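Sec-alkylsulfatase (Pseudomonas sp., PDB 4AXH) hydrolyses secondary alkyl sulfates with strict inversion of configuration, turning (R)-configured sulfate esters into (S)-alcohols by means of two zinc ions. Local coordinates at residues 378-383 against 425-430; 504-509 against 527-532; 60-65 against 358-363; 270-275 against 341-346. All blocks are in the same frame, centred on the assembly; numbering follows the deposited sequence.

Contact 1 (378-383 against 425-430); sequences FLNNRA and RAVYQR
The side-chain amide of Asn-380, which lies alongside Val-427, is held at both of its polar ends. ND2 of Asn-380 donates to OD1 of Asn-381, 3.2 Å away, leaving within its own amide plane but meeting the neighbouring carbonyl from above, 46° out of the carbonyl plane. OD1 of Asn-380 is hydrogen-bonded to the hydroxyl of Tyr-431, one residue beyond 425-430, which, with the ND2 bond, probably restrains the rotation of the amide and adds a polar link between the two helices.

Within the crossing itself no hydrogen bond forms, and Val-427 is the hub. Its two methyls meet different parts of the facing helix. CG1, anti to the backbone N (chi1 -177°), packs on CB of Ala-383 at 3.7 Å and reaches 3.9 Å from the carbonyl O of Asn-380; CG2 rests 3.8 Å from the carbonyl O of Leu-379. A branched residue is thus set against backbone and a single methyl group, and the axes of the segments approach to 9.2 Å at a crossing angle of -67°.

Around this buried crossing, Ala-383 also touches Ile-396 of helix 393-400, and Arg-425 forms a salt bridge with Asp-443 of the second subunit. Val-427 comes within about 4 Å of Leu-319, side chain to side chain, so this packing of helices 362-388 and 420-431 lies directly beside a residue of the sulfate-binding site.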
# COMPACT_ATOMS: atom_id res chain seq x y z
N PHE A 378 -8.20 4.37 15.63
CA PHE A 378 -8.94 5.52 15.12
C PHE A 378 -8.52 5.83 13.67
O PHE A 378 -9.36 6.08 12.80
CB PHE A 378 -8.77 6.76 16.01
CG PHE A 378 -9.24 8.05 15.39
CD1 PHE A 378 -10.60 8.33 15.27
CD2 PHE A 378 -8.33 8.97 14.88
CE1 PHE A 378 -11.05 9.53 14.70
CE2 PHE A 378 -8.77 10.16 14.27
CZ PHE A 378 -10.13 10.43 14.18
N LEU A 379 -7.22 5.83 13.42
CA LEU A 379 -6.71 6.13 12.10
C LEU A 379 -7.30 5.19 11.08
O LEU A 379 -7.91 5.66 10.13
CB LEU A 379 -5.17 6.16 12.06
CG LEU A 379 -4.53 7.38 12.68
CD1 LEU A 379 -3.04 7.14 12.91
CD2 LEU A 379 -4.76 8.62 11.82
N ASN A 380 -7.23 3.89 11.36
CA ASN A 380 -7.78 2.85 10.50
C ASN A 380 -9.32 2.97 10.38
O ASN A 380 -9.84 3.17 9.28
CB ASN A 380 -7.38 1.48 11.06
CG ASN A 380 -7.76 0.35 10.16
OD1 ASN A 380 -7.06 0.02 9.20
ND2 ASN A 380 -8.91 -0.27 10.45
N ASN A 381 -10.03 2.90 11.52
CA ASN A 381 -11.48 2.90 11.59
C ASN A 381 -12.17 4.15 11.12
O ASN A 381 -13.19 4.04 10.46
CB ASN A 381 -11.98 2.45 12.95
CG ASN A 381 -11.51 1.10 13.41
OD1 ASN A 381 -11.29 0.16 12.62
ND2 ASN A 381 -11.38 0.95 14.73
N ARG A 382 -11.66 5.36 11.47
CA ARG A 382 -12.32 6.60 11.05
C ARG A 382 -12.18 6.79 9.54
O ARG A 382 -13.16 7.16 8.89
CB ARG A 382 -11.81 7.82 11.82
CG ARG A 382 -12.32 9.19 11.33
CD ARG A 382 -13.38 9.83 12.23
NE ARG A 382 -14.71 9.32 11.94
CZ ARG A 382 -15.73 10.07 11.55
NH1 ARG A 382 -15.57 11.38 11.42
NH2 ARG A 382 -16.91 9.53 11.29
N ALA A 383 -10.98 6.52 9.00
CA ALA A 383 -10.71 6.63 7.59
C ALA A 383 -11.65 5.68 6.83
O ALA A 383 -12.37 6.16 5.95
CB ALA A 383 -9.24 6.32 7.29
N ARG A 425 -4.61 9.91 4.85
CA ARG A 425 -4.40 9.77 3.41
C ARG A 425 -3.80 8.40 3.14
O ARG A 425 -4.29 7.70 2.26
CB ARG A 425 -3.56 10.95 2.85
CG ARG A 425 -4.34 12.29 2.88
CD ARG A 425 -3.73 13.47 2.16
NE ARG A 425 -2.86 14.25 3.02
CZ ARG A 425 -3.01 15.54 3.30
NH1 ARG A 425 -3.97 16.25 2.72
NH2 ARG A 425 -2.17 16.14 4.12
N ALA A 426 -2.83 7.95 3.97
CA ALA A 426 -2.16 6.65 3.90
C ALA A 426 -3.13 5.48 4.00
O ALA A 426 -2.96 4.50 3.26
CB ALA A 426 -1.05 6.53 4.97
N VAL A 427 -4.11 5.54 4.95
CA VAL A 427 -5.14 4.47 5.16
C VAL A 427 -5.99 4.37 3.85
O VAL A 427 -6.29 3.26 3.42
CB VAL A 427 -6.00 4.63 6.46
CG1 VAL A 427 -6.99 3.47 6.64
CG2 VAL A 427 -5.12 4.74 7.71
N TYR A 428 -6.30 5.52 3.21
CA TYR A 428 -7.00 5.60 1.93
C TYR A 428 -6.15 4.91 0.87
O TYR A 428 -6.69 4.05 0.19
CB TYR A 428 -7.29 7.05 1.54
CG TYR A 428 -8.18 7.18 0.33
CD1 TYR A 428 -7.66 7.12 -0.97
CD2 TYR A 428 -9.55 7.40 0.47
CE1 TYR A 428 -8.49 7.26 -2.09
CE2 TYR A 428 -10.38 7.54 -0.64
CZ TYR A 428 -9.85 7.48 -1.92
OH TYR A 428 -10.68 7.62 -2.99
N GLN A 429 -4.84 5.25 0.74
CA GLN A 429 -3.88 4.62 -0.18
C GLN A 429 -3.83 3.09 0.05
O GLN A 429 -3.97 2.32 -0.91
CB GLN A 429 -2.46 5.24 -0.01
CG GLN A 429 -1.33 4.43 -0.70
CD GLN A 429 0.07 4.84 -0.29
OE1 GLN A 429 0.41 6.04 -0.24
NE2 GLN A 429 0.95 3.86 -0.06
N ARG A 430 -3.62 2.67 1.32
CA ARG A 430 -3.55 1.25 1.67
C ARG A 430 -4.80 0.43 1.25
O ARG A 430 -4.63 -0.64 0.68
CB ARG A 430 -3.11 1.04 3.15
CG ARG A 430 -3.84 -0.07 3.90
CD ARG A 430 -2.96 -0.99 4.74
NE ARG A 430 -3.82 -2.04 5.28
CZ ARG A 430 -3.48 -3.31 5.45
NH1 ARG A 430 -2.26 -3.72 5.13
NH2 ARG A 430 -4.36 -4.19 5.91

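Contact 2 (504-509 against 527-532); sequences AMEQLG and ELRHGV
The guanidinium of Arg-529 presents its edge to the carboxylate of Glu-506, and the planes of the two groups are turned 68° apart. OE1 of Glu-506 lies almost in the guanidinium plane, whereas OE2 is tilted out of it. On the His-530 ring, one face takes CB of the preceding Arg-529, displaced toward the ring's rim.

The salt bridge is a two-nitrogen, end-on grip with one oxygen for each nitrogen. NH2 of Arg-529 donates nearly straight to OE1 of Glu-506 at 3.0 Å, arriving from above the carboxylate plane. NH1 of Arg-529 reaches OE2 of Glu-506 at 2.7 Å on its syn side, by a more bent bond of 146°. Both chains are drawn out to meet: Glu-506 has CG anti to the backbone N (chi1 -178°), and Arg-529 runs extended from CG to NE.

The bridge spans helices 495-511 and 515-529, consecutive in the chain and packed as a helical hairpin, consistent with the relation of the dimerisation family to the TPR clan. A second contact between them is apolar: CE of Met-505 meets CD1 of Leu-528 at 4.2 Å, the side chains crossing at about a right angle. Both charged groups have further partners: NH2 of Arg-529 forms a salt bridge with Asp-503, and OE2 of Glu-506 is hydrogen-bonded to Ser-34 near the N terminus. Met-505 packs in addition on Pro-439 of the second subunit.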
# COMPACT_ATOMS: atom_id res chain seq x y z
N ALA A 504 7.17 31.37 1.46
CA ALA A 504 5.87 30.83 1.86
C ALA A 504 6.03 29.47 2.55
O ALA A 504 5.36 29.26 3.56
CB ALA A 504 4.95 30.72 0.67
N MET A 505 6.91 28.56 2.01
CA MET A 505 7.26 27.23 2.57
C MET A 505 7.87 27.39 3.95
O MET A 505 7.50 26.67 4.86
CB MET A 505 8.31 26.52 1.71
CG MET A 505 7.73 25.67 0.63
SD MET A 505 8.73 24.18 0.42
CE MET A 505 8.10 23.64 -1.17
N GLU A 506 8.82 28.34 4.07
CA GLU A 506 9.53 28.70 5.29
C GLU A 506 8.56 29.08 6.40
O GLU A 506 8.77 28.66 7.55
CB GLU A 506 10.47 29.86 4.96
CG GLU A 506 11.33 30.36 6.11
CD GLU A 506 12.38 31.32 5.63
OE1 GLU A 506 12.04 32.50 5.37
OE2 GLU A 506 13.52 30.86 5.40
N GLN A 507 7.51 29.88 6.08
CA GLN A 507 6.46 30.32 7.00
C GLN A 507 5.63 29.12 7.43
O GLN A 507 5.30 29.04 8.61
CB GLN A 507 5.55 31.41 6.36
CG GLN A 507 6.21 32.80 6.15
CD GLN A 507 6.79 33.45 7.38
OE1 GLN A 507 6.09 33.67 8.38
NE2 GLN A 507 8.07 33.83 7.31
N LEU A 508 5.37 28.16 6.50
CA LEU A 508 4.67 26.89 6.79
C LEU A 508 5.50 26.03 7.77
O LEU A 508 4.93 25.32 8.60
CB LEU A 508 4.36 26.08 5.53
CG LEU A 508 3.32 26.69 4.56
CD1 LEU A 508 3.30 25.93 3.24
CD2 LEU A 508 1.93 26.71 5.16
N GLY A 509 6.83 26.12 7.65
CA GLY A 509 7.79 25.44 8.51
C GLY A 509 7.80 26.07 9.88
O GLY A 509 7.86 25.35 10.88
N GLU A 527 16.75 24.60 -0.99
CA GLU A 527 17.02 24.20 -2.38
C GLU A 527 16.37 25.10 -3.42
O GLU A 527 16.90 25.23 -4.53
CB GLU A 527 16.66 22.74 -2.64
CG GLU A 527 17.48 21.68 -1.92
CD GLU A 527 17.20 20.25 -2.38
OE1 GLU A 527 16.29 20.04 -3.22
OE2 GLU A 527 17.91 19.33 -1.91
N LEU A 528 15.21 25.71 -3.09
CA LEU A 528 14.50 26.61 -4.00
C LEU A 528 15.33 27.86 -4.18
O LEU A 528 15.45 28.37 -5.29
CB LEU A 528 13.13 27.00 -3.44
CG LEU A 528 11.99 26.06 -3.77
CD1 LEU A 528 10.82 26.30 -2.83
CD2 LEU A 528 11.59 26.16 -5.27
N ARG A 529 15.94 28.31 -3.09
CA ARG A 529 16.80 29.47 -3.05
C ARG A 529 18.16 29.18 -3.69
O ARG A 529 18.65 29.99 -4.48
CB ARG A 529 16.98 29.93 -1.60
CG ARG A 529 15.77 30.69 -1.07
CD ARG A 529 15.75 30.73 0.43
NE ARG A 529 14.56 31.44 0.92
CZ ARG A 529 14.24 31.58 2.20
NH1 ARG A 529 15.02 31.07 3.15
NH2 ARG A 529 13.14 32.24 2.54
N HIS A 530 18.78 28.03 -3.35
CA HIS A 530 20.11 27.68 -3.81
C HIS A 530 20.14 26.45 -4.71
O HIS A 530 20.18 26.59 -5.93
CB HIS A 530 21.09 27.61 -2.62
CG HIS A 530 20.91 28.75 -1.65
ND1 HIS A 530 21.43 30.01 -1.92
CD2 HIS A 530 20.21 28.81 -0.49
CE1 HIS A 530 21.06 30.78 -0.90
NE2 HIS A 530 20.33 30.11 -0.02
N GLY A 531 20.05 25.26 -4.12
CA GLY A 531 20.05 24.01 -4.87
C GLY A 531 20.68 22.87 -4.08
O GLY A 531 20.91 23.01 -2.88
N VAL A 532 20.95 21.76 -4.77
CA VAL A 532 21.50 20.55 -4.17
C VAL A 532 23.06 20.56 -4.02
O VAL A 532 23.75 20.78 -5.01
CB VAL A 532 20.88 19.26 -4.79
CG1 VAL A 532 21.07 19.18 -6.30
CG2 VAL A 532 21.39 17.99 -4.12

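Contact 3 (60-65 against 358-363); sequences FEAAKR and PVWGGD
Trp-360 meets Arg-65 over one face of its indole and Ala-62 at its edge, and these three residues supply most of the buried surface. The guanidinium of Arg-65 lies flat on the ring, the planes inclined by 22° and the centres 4.1 Å apart. Its NH1 sits 3.4 Å from CG of Trp-360, and CZ lies over the six-membered ring as a cation-pi contact. Nearer the backbone in the same side chain, CD of Arg-65 makes a CH-pi contact 4.0 Å from the centroid of the five-membered ring of Trp-360. With CG anti to the backbone N (chi1 -176°) and the chain extended to NE, Arg-65 lays its methylenes across the indole before the charged group.

Ala-62 approaches in the plane of the indole: its CA is 3.5 Å from NE1 of Trp-360. The methyl CB of Ala-62 also touches the carbonyl O of Pro-358 at 3.5 Å, while the Pro-358 ring lies near the other indole face.

The end of helix 58-64 thereby packs on strand 359-360, an outermost strand of the six-stranded sheet; its Val-359 pairs through its backbone with Leu-351 of strand 350-352. Helix 103-111 packs against Phe-60 and Ala-63, and helix 362-388 starts one residue after the strand, with Gly-361 at its N-cap position.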
# COMPACT_ATOMS: atom_id res chain seq x y z
N PHE A 60 8.55 16.53 31.17
CA PHE A 60 9.81 17.11 31.63
C PHE A 60 10.30 16.40 32.87
O PHE A 60 11.49 16.17 32.99
CB PHE A 60 9.69 18.60 31.91
CG PHE A 60 9.73 19.40 30.64
CD1 PHE A 60 10.88 19.42 29.84
CD2 PHE A 60 8.65 20.17 30.25
CE1 PHE A 60 10.92 20.14 28.66
CE2 PHE A 60 8.69 20.90 29.08
CZ PHE A 60 9.83 20.88 28.29
N GLU A 61 9.37 16.02 33.78
CA GLU A 61 9.69 15.29 35.00
C GLU A 61 10.13 13.88 34.62
O GLU A 61 11.10 13.38 35.18
CB GLU A 61 8.50 15.25 35.98
CG GLU A 61 8.90 14.94 37.41
CD GLU A 61 7.89 14.18 38.26
OE1 GLU A 61 6.87 14.79 38.66
OE2 GLU A 61 8.13 12.98 38.54
N ALA A 62 9.42 13.24 33.66
CA ALA A 62 9.74 11.88 33.22
C ALA A 62 11.06 11.80 32.41
O ALA A 62 11.72 10.79 32.41
CB ALA A 62 8.61 11.31 32.43
N ALA A 63 11.46 12.88 31.76
CA ALA A 63 12.69 12.87 31.02
C ALA A 63 13.90 13.14 31.93
O ALA A 63 14.92 12.48 31.75
CB ALA A 63 12.64 13.90 29.89
N LYS A 64 13.80 14.09 32.89
CA LYS A 64 14.89 14.49 33.79
C LYS A 64 15.14 13.49 34.91
O LYS A 64 16.22 13.52 35.53
CB LYS A 64 14.64 15.89 34.35
CG LYS A 64 14.70 17.00 33.30
CD LYS A 64 14.16 18.32 33.81
CE LYS A 64 14.31 19.42 32.82
NZ LYS A 64 13.68 20.68 33.31
N ARG A 65 14.17 12.58 35.15
CA ARG A 65 14.21 11.56 36.19
C ARG A 65 15.20 10.49 35.86
O ARG A 65 15.18 9.94 34.76
CB ARG A 65 12.80 10.97 36.45
CG ARG A 65 12.72 9.95 37.58
CD ARG A 65 11.31 9.66 38.07
NE ARG A 65 11.32 8.57 39.06
CZ ARG A 65 10.27 7.84 39.43
NH1 ARG A 65 9.07 8.09 38.92
NH2 ARG A 65 10.42 6.85 40.29
N PRO A 358 10.89 7.44 29.48
CA PRO A 358 9.97 6.43 30.02
C PRO A 358 8.68 7.02 30.62
O PRO A 358 8.66 8.17 30.97
CB PRO A 358 10.81 5.77 31.14
CG PRO A 358 12.20 6.33 31.02
CD PRO A 358 12.00 7.67 30.43
N VAL A 359 7.62 6.23 30.74
CA VAL A 359 6.41 6.68 31.44
C VAL A 359 6.32 5.87 32.73
O VAL A 359 6.39 4.66 32.68
CB VAL A 359 5.10 6.74 30.59
CG1 VAL A 359 4.73 5.39 30.02
CG2 VAL A 359 3.94 7.33 31.40
N TRP A 360 6.25 6.53 33.89
CA TRP A 360 6.26 5.87 35.21
C TRP A 360 4.89 5.69 35.85
O TRP A 360 4.02 6.55 35.68
CB TRP A 360 7.16 6.63 36.22
CG TRP A 360 8.40 7.25 35.66
CD1 TRP A 360 8.48 8.40 34.94
CD2 TRP A 360 9.73 6.72 35.70
NE1 TRP A 360 9.78 8.62 34.53
CE2 TRP A 360 10.58 7.64 35.06
CE3 TRP A 360 10.32 5.57 36.30
CZ2 TRP A 360 11.96 7.44 34.92
CZ3 TRP A 360 11.68 5.37 36.17
CH2 TRP A 360 12.48 6.28 35.47
N GLY A 361 4.74 4.62 36.62
CA GLY A 361 3.51 4.31 37.35
C GLY A 361 2.53 3.56 36.51
O GLY A 361 2.15 4.03 35.44
N GLY A 362 2.12 2.39 37.01
CA GLY A 362 1.19 1.47 36.35
C GLY A 362 0.00 2.14 35.72
O GLY A 362 -0.33 1.85 34.58
N ASP A 363 -0.63 3.07 36.48
CA ASP A 363 -1.80 3.79 35.99
C ASP A 363 -1.50 4.69 34.80
O ASP A 363 -2.29 4.68 33.83
CB ASP A 363 -2.57 4.49 37.12
CG ASP A 363 -3.34 3.52 38.00
OD1 ASP A 363 -4.28 2.85 37.49
OD2 ASP A 363 -3.02 3.43 39.21

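Contact 4 (270-275 against 341-346); sequences KPYERH and LEKYGD
Lys-343 lies over one face of the Tyr-272 ring in a CH-pi contact, with CE above the centre, 3.8 Å from the centroid and 10° off the normal. The lysine chain is bent at chi2 and again at chi4, and CD comes within 3.8 Å of CE1 of Tyr-272 on the way. NZ of Lys-343 lies farther out over the same face, 5.1 Å from the centroid, so any cation-pi attraction is weak at most.

At the edge of the Tyr-272 ring the contact is between a hydroxyl and ring carbons. OH of Tyr-344 is close to the ring plane, 3.4 Å from CD1 of Tyr-272, and the two tyrosines slide past each other in opposite directions. The hydroxyl has a weak hydrogen bond to Glu-283, and the Tyr-344 ring, stacked with Tyr-299, carries CB of Lys-343 over the centre of one face.

Hydrogen bonding stays within 270-275. The carboxylate of Glu-273 accepts through the anti lone pair of each oxygen: OE2 from the backbone N of Lys-270, and OE1 from NE2 of His-275, at 2.9 Å and nearly in the imidazole plane. OE2 has a second donor in the backbone N of Glu-269. These bonds hold the carboxylate at both oxygens, and the one to NE2 gives the imidazole an in-plane partner.

Strand 272-277 is an outer strand of the six-stranded sheet, paired with strand 280-286. Tyr-272 faces helix 330-344, while Glu-273 and His-275 touch Ile-268 on strand 266-268 of the eight-stranded sheet, as expected for the layered alpha-beta-beta-alpha sandwich of metallo-beta-lactamases.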
# COMPACT_ATOMS: atom_id res chain seq x y z
N LYS A 270 8.03 -17.82 18.15
CA LYS A 270 6.71 -18.00 18.79
C LYS A 270 6.09 -16.62 19.16
O LYS A 270 6.84 -15.70 19.50
CB LYS A 270 6.82 -18.87 20.07
CG LYS A 270 7.38 -20.28 19.86
CD LYS A 270 7.73 -20.93 21.20
CE LYS A 270 8.44 -22.26 21.06
NZ LYS A 270 7.56 -23.40 21.42
N PRO A 271 4.73 -16.47 19.19
CA PRO A 271 4.14 -15.16 19.56
C PRO A 271 4.61 -14.54 20.87
O PRO A 271 4.56 -13.32 21.03
CB PRO A 271 2.65 -15.46 19.59
CG PRO A 271 2.48 -16.56 18.62
CD PRO A 271 3.68 -17.44 18.84
N TYR A 272 5.04 -15.39 21.81
CA TYR A 272 5.60 -15.06 23.12
C TYR A 272 6.69 -16.08 23.45
O TYR A 272 6.49 -17.27 23.26
CB TYR A 272 4.52 -15.05 24.22
CG TYR A 272 3.37 -14.08 23.98
CD1 TYR A 272 3.42 -12.77 24.45
CD2 TYR A 272 2.21 -14.49 23.31
CE1 TYR A 272 2.34 -11.90 24.28
CE2 TYR A 272 1.15 -13.62 23.09
CZ TYR A 272 1.22 -12.33 23.58
OH TYR A 272 0.14 -11.50 23.35
N GLU A 273 7.86 -15.61 23.88
CA GLU A 273 9.00 -16.48 24.20
C GLU A 273 9.72 -16.00 25.40
O GLU A 273 10.16 -14.85 25.44
CB GLU A 273 9.99 -16.59 23.02
CG GLU A 273 9.62 -17.66 22.01
CD GLU A 273 10.69 -17.99 20.98
OE1 GLU A 273 11.87 -18.08 21.37
OE2 GLU A 273 10.33 -18.23 19.81
N ARG A 274 9.86 -16.88 26.39
CA ARG A 274 10.57 -16.57 27.63
C ARG A 274 12.00 -17.07 27.50
O ARG A 274 12.20 -18.20 27.03
CB ARG A 274 9.88 -17.22 28.83
CG ARG A 274 8.56 -16.56 29.24
CD ARG A 274 8.22 -16.89 30.67
NE ARG A 274 9.28 -16.44 31.58
CZ ARG A 274 9.28 -15.29 32.24
NH1 ARG A 274 8.24 -14.46 32.14
NH2 ARG A 274 10.29 -14.97 33.02
N HIS A 275 12.98 -16.25 27.88
CA HIS A 275 14.42 -16.60 27.84
C HIS A 275 15.15 -15.99 29.01
O HIS A 275 14.88 -14.85 29.41
CB HIS A 275 15.10 -16.14 26.56
CG HIS A 275 14.67 -16.89 25.36
ND1 HIS A 275 15.31 -18.03 24.97
CD2 HIS A 275 13.68 -16.60 24.48
CE1 HIS A 275 14.68 -18.43 23.87
NE2 HIS A 275 13.69 -17.59 23.54
N LEU A 341 -1.02 -4.36 26.39
CA LEU A 341 -1.77 -3.81 27.52
C LEU A 341 -2.35 -4.91 28.40
O LEU A 341 -2.21 -4.87 29.63
CB LEU A 341 -2.88 -2.82 27.08
CG LEU A 341 -3.72 -2.09 28.21
CD1 LEU A 341 -2.84 -1.37 29.22
CD2 LEU A 341 -4.63 -1.04 27.59
N GLU A 342 -3.02 -5.90 27.77
CA GLU A 342 -3.63 -7.02 28.44
C GLU A 342 -2.59 -7.92 29.11
O GLU A 342 -2.75 -8.21 30.28
CB GLU A 342 -4.50 -7.78 27.44
CG GLU A 342 -5.09 -9.09 27.95
CD GLU A 342 -6.07 -9.75 27.00
OE1 GLU A 342 -6.00 -9.49 25.77
OE2 GLU A 342 -6.92 -10.52 27.49
N LYS A 343 -1.51 -8.30 28.40
CA LYS A 343 -0.47 -9.19 28.95
C LYS A 343 0.44 -8.58 30.01
O LYS A 343 0.90 -9.30 30.91
CB LYS A 343 0.36 -9.84 27.83
CG LYS A 343 -0.07 -11.27 27.45
CD LYS A 343 1.02 -12.29 27.82
CE LYS A 343 0.82 -13.68 27.25
NZ LYS A 343 -0.18 -14.47 28.03
N TYR A 344 0.75 -7.28 29.89
CA TYR A 344 1.72 -6.65 30.79
C TYR A 344 1.26 -5.46 31.60
O TYR A 344 1.91 -5.15 32.59
CB TYR A 344 3.03 -6.32 30.04
CG TYR A 344 3.54 -7.46 29.18
CD1 TYR A 344 3.96 -8.66 29.74
CD2 TYR A 344 3.52 -7.36 27.79
CE1 TYR A 344 4.40 -9.72 28.95
CE2 TYR A 344 3.94 -8.41 26.98
CZ TYR A 344 4.39 -9.59 27.57
OH TYR A 344 4.78 -10.65 26.78
N GLY A 345 0.16 -4.82 31.19
CA GLY A 345 -0.40 -3.64 31.83
C GLY A 345 -0.54 -3.68 33.34
O GLY A 345 -0.17 -2.73 34.02
N ASP A 346 -1.04 -4.82 33.87
CA ASP A 346 -1.22 -5.02 35.32
C ASP A 346 0.08 -5.39 36.06
O ASP A 346 0.13 -5.22 37.29
CB ASP A 346 -2.30 -6.07 35.60
CG ASP A 346 -3.60 -5.87 34.83
OD1 ASP A 346 -4.02 -4.69 34.67
OD2 ASP A 346 -4.19 -6.88 34.38

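Overall arrangement
From the N terminus, contact 3 opens first, at 60-65, and closes almost 300 residues later at 358-363, so that its loop takes in the metallo-beta-lactamase family region. Contact 4 is nested inside that loop, joining 270-275 to 341-346; contacts 3 and 4 reach the two outermost strands of one six-stranded sheet, with nearest atoms about 5 Å apart. Helix 362-388 starts within contact 3 and runs on to contact 1, about 31 Å away between centres. Contacts 1 and 2 follow in series; contact 1 ties the later part of that helix to helix 420-431, and contact 2 joins two successive helices of the dimerisation region. No two contacts cross.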